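Local coordinates for uncharacterized protein (Acinetobacter baumannii, PDB 4PUX), which is of unknown function but belongs to the DUF3237 family and folds into a curled antiparallel beta-barrel-like sheet, at residues A[87-92]-A[124-129]; A[81-86]-A[131-136]. One frame throughout, in Å; residues are numbered along the deposited sequence.

Contact 1: residues A[87-92]-A[124-129]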
loop_
_atom_site.group_PDB
_atom_site.type_symbol
_atom_site.label_atom_id
_atom_site.label_comp_id
_atom_site.label_asym_id
_atom_site.label_seq_id
_atom_site.Cartn_x
_atom_site.Cartn_y
_atom_site.Cartn_z
ATOM N N ALA A 87 -13.585 -15.891 3.762
ATOM C CA ALA A 87 -12.935 -15.965 2.448
ATOM C C ALA A 87 -11.458 -15.512 2.527
ATOM O O ALA A 87 -11.118 -14.629 3.333
ATOM C CB ALA A 87 -13.681 -15.086 1.436
ATOM N N LEU A 88 -10.600 -16.208 1.795
ATOM C CA LEU A 88 -9.186 -15.823 1.641
ATOM C C LEU A 88 -8.978 -15.042 0.355
ATOM O O LEU A 88 -9.467 -15.462 -0.734
ATOM C CB LEU A 88 -8.262 -17.036 1.681
ATOM C CG LEU A 88 -8.287 -17.826 2.970
ATOM C CD1 LEU A 88 -7.515 -19.154 2.826
ATOM C CD2 LEU A 88 -7.705 -17.004 4.162
ATOM N N ILE A 89 -8.248 -13.935 0.457
ATOM C CA ILE A 89 -7.938 -13.071 -0.677
ATOM C C ILE A 89 -6.447 -12.716 -0.689
ATOM O O ILE A 89 -5.951 -12.117 0.265
ATOM C CB ILE A 89 -8.775 -11.764 -0.703
ATOM C CG1 ILE A 89 -10.291 -12.015 -0.451
ATOM C CG2 ILE A 89 -8.460 -10.932 -1.967
ATOM C CD1 ILE A 89 -11.102 -10.766 -0.250
ATOM N N TYR A 90 -5.743 -13.180 -1.702
ATOM C CA TYR A 90 -4.307 -12.880 -1.926
ATOM C C TYR A 90 -4.178 -11.476 -2.525
ATOM O O TYR A 90 -4.833 -11.170 -3.536
ATOM C CB TYR A 90 -3.702 -13.959 -2.850
ATOM C CG TYR A 90 -2.374 -13.625 -3.509
ATOM C CD1 TYR A 90 -1.323 -12.998 -2.799
ATOM C CD2 TYR A 90 -2.120 -14.072 -4.806
ATOM C CE1 TYR A 90 -0.111 -12.689 -3.438
ATOM C CE2 TYR A 90 -0.912 -13.793 -5.451
ATOM C CZ TYR A 90 0.117 -13.170 -4.733
ATOM O OH TYR A 90 1.330 -12.846 -5.307
ATOM N N LEU A 91 -3.447 -10.593 -1.833
ATOM C CA LEU A 91 -3.286 -9.204 -2.235
ATOM C C LEU A 91 -1.818 -8.930 -2.624
ATOM O O LEU A 91 -0.879 -9.292 -1.865
ATOM C CB LEU A 91 -3.740 -8.278 -1.059
ATOM C CG LEU A 91 -3.578 -6.759 -1.267
ATOM C CD1 LEU A 91 -4.325 -6.271 -2.474
ATOM C CD2 LEU A 91 -4.018 -5.998 -0.000
ATOM N N GLN A 92 -1.652 -8.183 -3.718
ATOM C CA GLN A 92 -0.372 -7.605 -4.171
ATOM C C GLN A 92 -0.561 -6.086 -4.290
ATOM O O GLN A 92 -1.512 -5.635 -4.931
ATOM C CB GLN A 92 0.054 -8.169 -5.528
ATOM C CG GLN A 92 0.337 -9.668 -5.518
ATOM C CD GLN A 92 0.352 -10.275 -6.904
ATOM O OE1 GLN A 92 -0.697 -10.783 -7.413
ATOM N NE2 GLN A 92 1.449 -10.103 -7.583
HETATM N N MSE A 124 -3.438 -1.939 -6.486
HETATM C CA MSE A 124 -3.809 -3.151 -5.773
HETATM C C MSE A 124 -4.322 -4.217 -6.764
HETATM O O MSE A 124 -5.147 -3.911 -7.609
HETATM C CB MSE A 124 -4.931 -2.835 -4.748
HETATM C CG MSE A 124 -4.588 -1.723 -3.779
HETATM SE SE MSE A 124 -6.053 -1.241 -2.609
HETATM C CE MSE A 124 -6.157 -2.776 -1.445
ATOM N N GLN A 125 -3.918 -5.477 -6.539
ATOM C CA GLN A 125 -4.343 -6.632 -7.339
ATOM C C GLN A 125 -4.793 -7.744 -6.390
ATOM O O GLN A 125 -4.056 -8.088 -5.429
ATOM C CB GLN A 125 -3.182 -7.133 -8.192
ATOM C CG GLN A 125 -3.516 -8.298 -9.065
ATOM C CD GLN A 125 -2.353 -8.709 -9.941
ATOM O OE1 GLN A 125 -1.292 -8.048 -9.995
ATOM N NE2 GLN A 125 -2.537 -9.780 -10.632
ATOM N N PHE A 126 -5.980 -8.262 -6.617
ATOM C CA PHE A 126 -6.607 -9.281 -5.751
ATOM C C PHE A 126 -6.763 -10.629 -6.437
ATOM O O PHE A 126 -7.055 -10.684 -7.628
ATOM C CB PHE A 126 -7.992 -8.818 -5.349
ATOM C CG PHE A 126 -8.057 -7.451 -4.718
ATOM C CD1 PHE A 126 -8.274 -6.308 -5.507
ATOM C CD2 PHE A 126 -7.977 -7.297 -3.323
ATOM C CE1 PHE A 126 -8.425 -5.035 -4.895
ATOM C CE2 PHE A 126 -8.104 -6.039 -2.725
ATOM C CZ PHE A 126 -8.292 -4.892 -3.529
ATOM N N GLU A 127 -6.802 -11.715 -5.642
ATOM C CA GLU A 127 -7.092 -13.076 -6.131
ATOM C C GLU A 127 -7.885 -13.816 -5.076
ATOM O O GLU A 127 -7.401 -13.974 -3.958
ATOM C CB GLU A 127 -5.872 -13.940 -6.417
ATOM C CG GLU A 127 -5.163 -13.748 -7.645
ATOM C CD GLU A 127 -4.120 -14.877 -7.922
ATOM O OE1 GLU A 127 -4.304 -16.107 -7.532
ATOM O OE2 GLU A 127 -3.182 -14.532 -8.645
ATOM N N THR A 128 -9.080 -14.253 -5.448
ATOM C CA THR A 128 -9.930 -15.063 -4.566
ATOM C C THR A 128 -10.802 -16.008 -5.389
ATOM O O THR A 128 -11.150 -15.728 -6.542
ATOM C CB THR A 128 -10.790 -14.139 -3.651
ATOM O OG1 THR A 128 -11.525 -14.900 -2.688
ATOM C CG2 THR A 128 -11.789 -13.290 -4.507
ATOM N N SER A 129 -11.217 -17.125 -4.752
ATOM C CA SER A 129 -12.185 -18.030 -5.371
ATOM C C SER A 129 -13.611 -17.845 -4.803
ATOM O O SER A 129 -14.545 -18.466 -5.315
ATOM C CB SER A 129 -11.774 -19.498 -5.164
ATOM O OG SER A 129 -11.838 -19.879 -3.802
HETATM O O HOH W 1 -3.216 -10.734 -5.919
HETATM O O HOH W 2 -0.683 -12.839 -9.646
#

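Contact 2: residues A[81-86]-A[131-136]. With EDO (1,2-ethanediol), chain E; EDO (1,2-ethanediol), chain B.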
loop_
_atom_site.group_PDB
_atom_site.type_symbol
_atom_site.label_atom_id
_atom_site.label_comp_id
_atom_site.label_asym_id
_atom_site.label_seq_id
_atom_site.Cartn_x
_atom_site.Cartn_y
_atom_site.Cartn_z
ATOM N N LEU A 81 -5.455 -11.709 3.047
ATOM C CA LEU A 81 -6.650 -11.232 3.765
ATOM C C LEU A 81 -7.559 -12.403 4.123
ATOM O O LEU A 81 -7.748 -13.330 3.288
ATOM C CB LEU A 81 -7.434 -10.249 2.903
ATOM C CG LEU A 81 -6.643 -9.151 2.175
ATOM C CD1 LEU A 81 -7.568 -8.240 1.410
ATOM C CD2 LEU A 81 -5.756 -8.373 3.159
ATOM N N GLU A 82 -8.187 -12.317 5.282
ATOM C CA GLU A 82 -9.258 -13.224 5.711
ATOM C C GLU A 82 -10.486 -12.376 6.043
ATOM O O GLU A 82 -10.473 -11.590 6.979
ATOM C CB GLU A 82 -8.865 -14.098 6.896
ATOM C CG GLU A 82 -9.973 -15.060 7.338
ATOM C CD GLU A 82 -9.676 -15.864 8.609
ATOM O OE1 GLU A 82 -9.089 -15.318 9.546
ATOM O OE2 GLU A 82 -10.167 -17.026 8.732
ATOM N N THR A 83 -11.544 -12.490 5.222
ATOM C CA THR A 83 -12.730 -11.703 5.492
ATOM C C THR A 83 -13.460 -12.203 6.746
ATOM O O THR A 83 -13.255 -13.334 7.215
ATOM C CB THR A 83 -13.751 -11.722 4.286
ATOM O OG1 THR A 83 -14.289 -13.049 4.143
ATOM C CG2 THR A 83 -13.048 -11.237 3.039
ATOM N N ASP A 84 -14.320 -11.339 7.278
ATOM C CA ASP A 84 -15.140 -11.690 8.436
ATOM C C ASP A 84 -15.957 -12.979 8.250
ATOM O O ASP A 84 -16.133 -13.730 9.195
ATOM C CB ASP A 84 -16.002 -10.492 8.900
ATOM C CG ASP A 84 -17.002 -9.976 7.840
ATOM O OD1 ASP A 84 -16.988 -10.408 6.667
ATOM O OD2 ASP A 84 -17.837 -9.111 8.252
ATOM N N ASP A 85 -16.408 -13.244 7.007
ATOM C CA ASP A 85 -17.143 -14.457 6.672
ATOM C C ASP A 85 -16.295 -15.638 6.148
ATOM O O ASP A 85 -16.858 -16.608 5.608
ATOM C CB ASP A 85 -18.394 -14.176 5.806
ATOM C CG ASP A 85 -18.119 -13.393 4.529
ATOM O OD1 ASP A 85 -17.022 -12.870 4.292
ATOM O OD2 ASP A 85 -19.072 -13.314 3.703
ATOM N N GLY A 86 -14.955 -15.513 6.228
ATOM C CA GLY A 86 -14.052 -16.643 6.033
ATOM C C GLY A 86 -13.405 -16.831 4.674
ATOM O O GLY A 86 -12.704 -17.831 4.463
ATOM N N PRO A 131 -17.242 -16.545 -4.458
ATOM C CA PRO A 131 -18.141 -15.827 -5.380
ATOM C C PRO A 131 -18.548 -14.433 -4.891
ATOM O O PRO A 131 -18.794 -13.550 -5.692
ATOM C CB PRO A 131 -19.341 -16.753 -5.475
ATOM C CG PRO A 131 -18.793 -18.113 -5.225
ATOM C CD PRO A 131 -17.739 -17.903 -4.166
ATOM N N LYS A 132 -18.562 -14.233 -3.575
ATOM C CA LYS A 132 -18.930 -12.948 -3.015
ATOM C C LYS A 132 -17.888 -11.851 -3.335
ATOM O O LYS A 132 -18.241 -10.681 -3.499
ATOM C CB LYS A 132 -19.107 -13.092 -1.486
ATOM C CG LYS A 132 -19.559 -11.852 -0.834
ATOM C CD LYS A 132 -19.992 -12.083 0.578
ATOM C CE LYS A 132 -20.247 -10.748 1.248
ATOM N NZ LYS A 132 -20.476 -10.907 2.701
ATOM N N TYR A 133 -16.608 -12.238 -3.377
ATOM C CA TYR A 133 -15.525 -11.282 -3.549
ATOM C C TYR A 133 -14.788 -11.385 -4.866
ATOM O O TYR A 133 -13.881 -10.564 -5.133
ATOM C CB TYR A 133 -14.524 -11.415 -2.368
ATOM C CG TYR A 133 -15.206 -11.283 -1.004
ATOM C CD1 TYR A 133 -15.619 -10.032 -0.531
ATOM C CD2 TYR A 133 -15.511 -12.405 -0.241
ATOM C CE1 TYR A 133 -16.274 -9.893 0.695
ATOM C CE2 TYR A 133 -16.167 -12.270 1.012
ATOM C CZ TYR A 133 -16.531 -11.012 1.464
ATOM O OH TYR A 133 -17.198 -10.852 2.681
ATOM N N SER A 134 -15.257 -12.268 -5.761
ATOM C CA SER A 134 -14.521 -12.512 -7.009
ATOM C C SER A 134 -14.552 -11.325 -8.003
ATOM O O SER A 134 -13.712 -11.257 -8.913
ATOM C CB SER A 134 -14.981 -13.805 -7.684
ATOM O OG SER A 134 -16.324 -13.727 -8.046
ATOM N N TRP A 135 -15.470 -10.383 -7.815
ATOM C CA TRP A 135 -15.433 -9.140 -8.599
ATOM C C TRP A 135 -14.088 -8.443 -8.498
ATOM O O TRP A 135 -13.629 -7.777 -9.445
ATOM C CB TRP A 135 -16.583 -8.183 -8.198
ATOM C CG TRP A 135 -16.455 -7.557 -6.838
ATOM C CD1 TRP A 135 -16.665 -8.168 -5.621
ATOM C CD2 TRP A 135 -16.210 -6.187 -6.559
ATOM N NE1 TRP A 135 -16.500 -7.258 -4.594
ATOM C CE2 TRP A 135 -16.199 -6.040 -5.145
ATOM C CE3 TRP A 135 -15.935 -5.071 -7.357
ATOM C CZ2 TRP A 135 -15.997 -4.804 -4.519
ATOM C CZ3 TRP A 135 -15.743 -3.842 -6.742
ATOM C CH2 TRP A 135 -15.769 -3.718 -5.335
ATOM N N LEU A 136 -13.418 -8.571 -7.346
ATOM C CA LEU A 136 -12.122 -7.954 -7.162
ATOM C C LEU A 136 -11.002 -8.536 -8.026
ATOM O O LEU A 136 -10.004 -7.841 -8.274
ATOM C CB LEU A 136 -11.714 -7.998 -5.695
ATOM C CG LEU A 136 -12.603 -7.243 -4.697
ATOM C CD1 LEU A 136 -12.201 -7.596 -3.256
ATOM C CD2 LEU A 136 -12.475 -5.763 -4.974
HETATM C C1 EDO E . -17.025 -17.062 1.618
HETATM O O1 EDO E . -16.839 -17.349 0.233
HETATM C C2 EDO E . -17.621 -15.676 1.709
HETATM O O2 EDO E . -19.043 -15.733 1.480
HETATM C C1 EDO B . -11.703 -12.093 10.682
HETATM O O1 EDO B . -10.958 -13.232 11.167
HETATM C C2 EDO B . -12.533 -11.489 11.837
HETATM O O2 EDO B . -13.386 -10.442 11.325
HETATM O O HOH W 3 -16.686 -8.697 4.355
HETATM O O HOH W 4 -19.507 -10.711 5.558
#

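Contact 1: residues A[87-92]-A[124-129]
At the edge of the F126 ring, near its plane, I89 CG2 lies 3.9 Å from F126 CD2, while L91 CD1 approaches obliquely, 4.2 Å from the ring centroid, in an off-centre CH-pi contact. The Y90 ring has the E127 carboxylate at its edge, E127 CD 3.8 Å from Y90 CD2 with the planes 75° apart, and a water over one face, 3.7 Å above the plane and offset toward the rim. L91 lies alongside F126 because its CG stands anti to the backbone N (chi1 177°); its two methyls touch CE of selenomethionine M124. The side chains of Q92 and Q125 lie side by side, Q92 OE1 3.7 Å from Q125 CD, their amide planes 30° apart. A second water donates to both Q92 OE1 and E127 OE2, tying neighbouring pairs together. Backbone bonds join Y90 to E127 and Q92 to Q125, two per pair. Beyond them T128 OG1 donates to L88 O at 2.9 Å, from above the carbonyl plane. The pairing is antiparallel, with I89, L91, M124 and F126 on one face and Y90, Q92, Q125 and E127 on the other; this two-sidedness within the curled sheet is consistent with the wall of the beta-barrel-like fold.

Contact 2: residues A[81-86]-A[131-136]
A type I beta turn runs from T83 to G86, closed by G86 N to T83 O at 2.9 Å, and faces the loop 131-136, whose backbone stays well away, so that D85 meets K132 and Y133, and T83 meets Y133, through side chains. Y133 OH donates to D85 OD1 at 2.6 Å, on the syn side of the carboxylate; OD1 lies at the ring edge, near the ring plane, and the carboxylate plane stands 89° from it. T83 OG1 also donates to D85 OD1 at 2.7 Å, from the anti side and the opposite face of the carboxylate plane; two donors thus grip OD1 and should fix the rotation of the group. This turn is the beta-hairpin connection between strands 73-83 and 88-99, and the loop facing it leads from strand 118-127 to strand 141-147. The Y133 ring is sandwiched: K132 CG lies over the centre of one face, and T83 CG2 packs on the other in a CH-pi contact, 4.0 Å from the centroid. The extended chain of K132 carries NZ past the ring to a salt bridge with D85 OD2 at 3.0 Å, from above the carboxylate plane. A water donates to both D84 OD1 and Y133 OH.

Overall arrangement
Contacts 1 and 2 have centres about 8 Å apart, at one end of the curled sheet and on the same side of the chain's centre. Along the chain the order is 81-86, 87-92, 124-129, 131-136, so contact 1 falls between the two segments of contact 2. Strands 73-83 and 88-99 are sheet neighbours, and strand 118-127 adds the next one. The two contacts touch directly: I89 O lies 2.9 Å from L81 N, a probable hydrogen bond, and A87 CB packs 3.7 Å from Y133 CD2. Strand pairing in contact 1 thus passes, at this end of the barrel, into side-chain contacts between a hairpin turn and a loop.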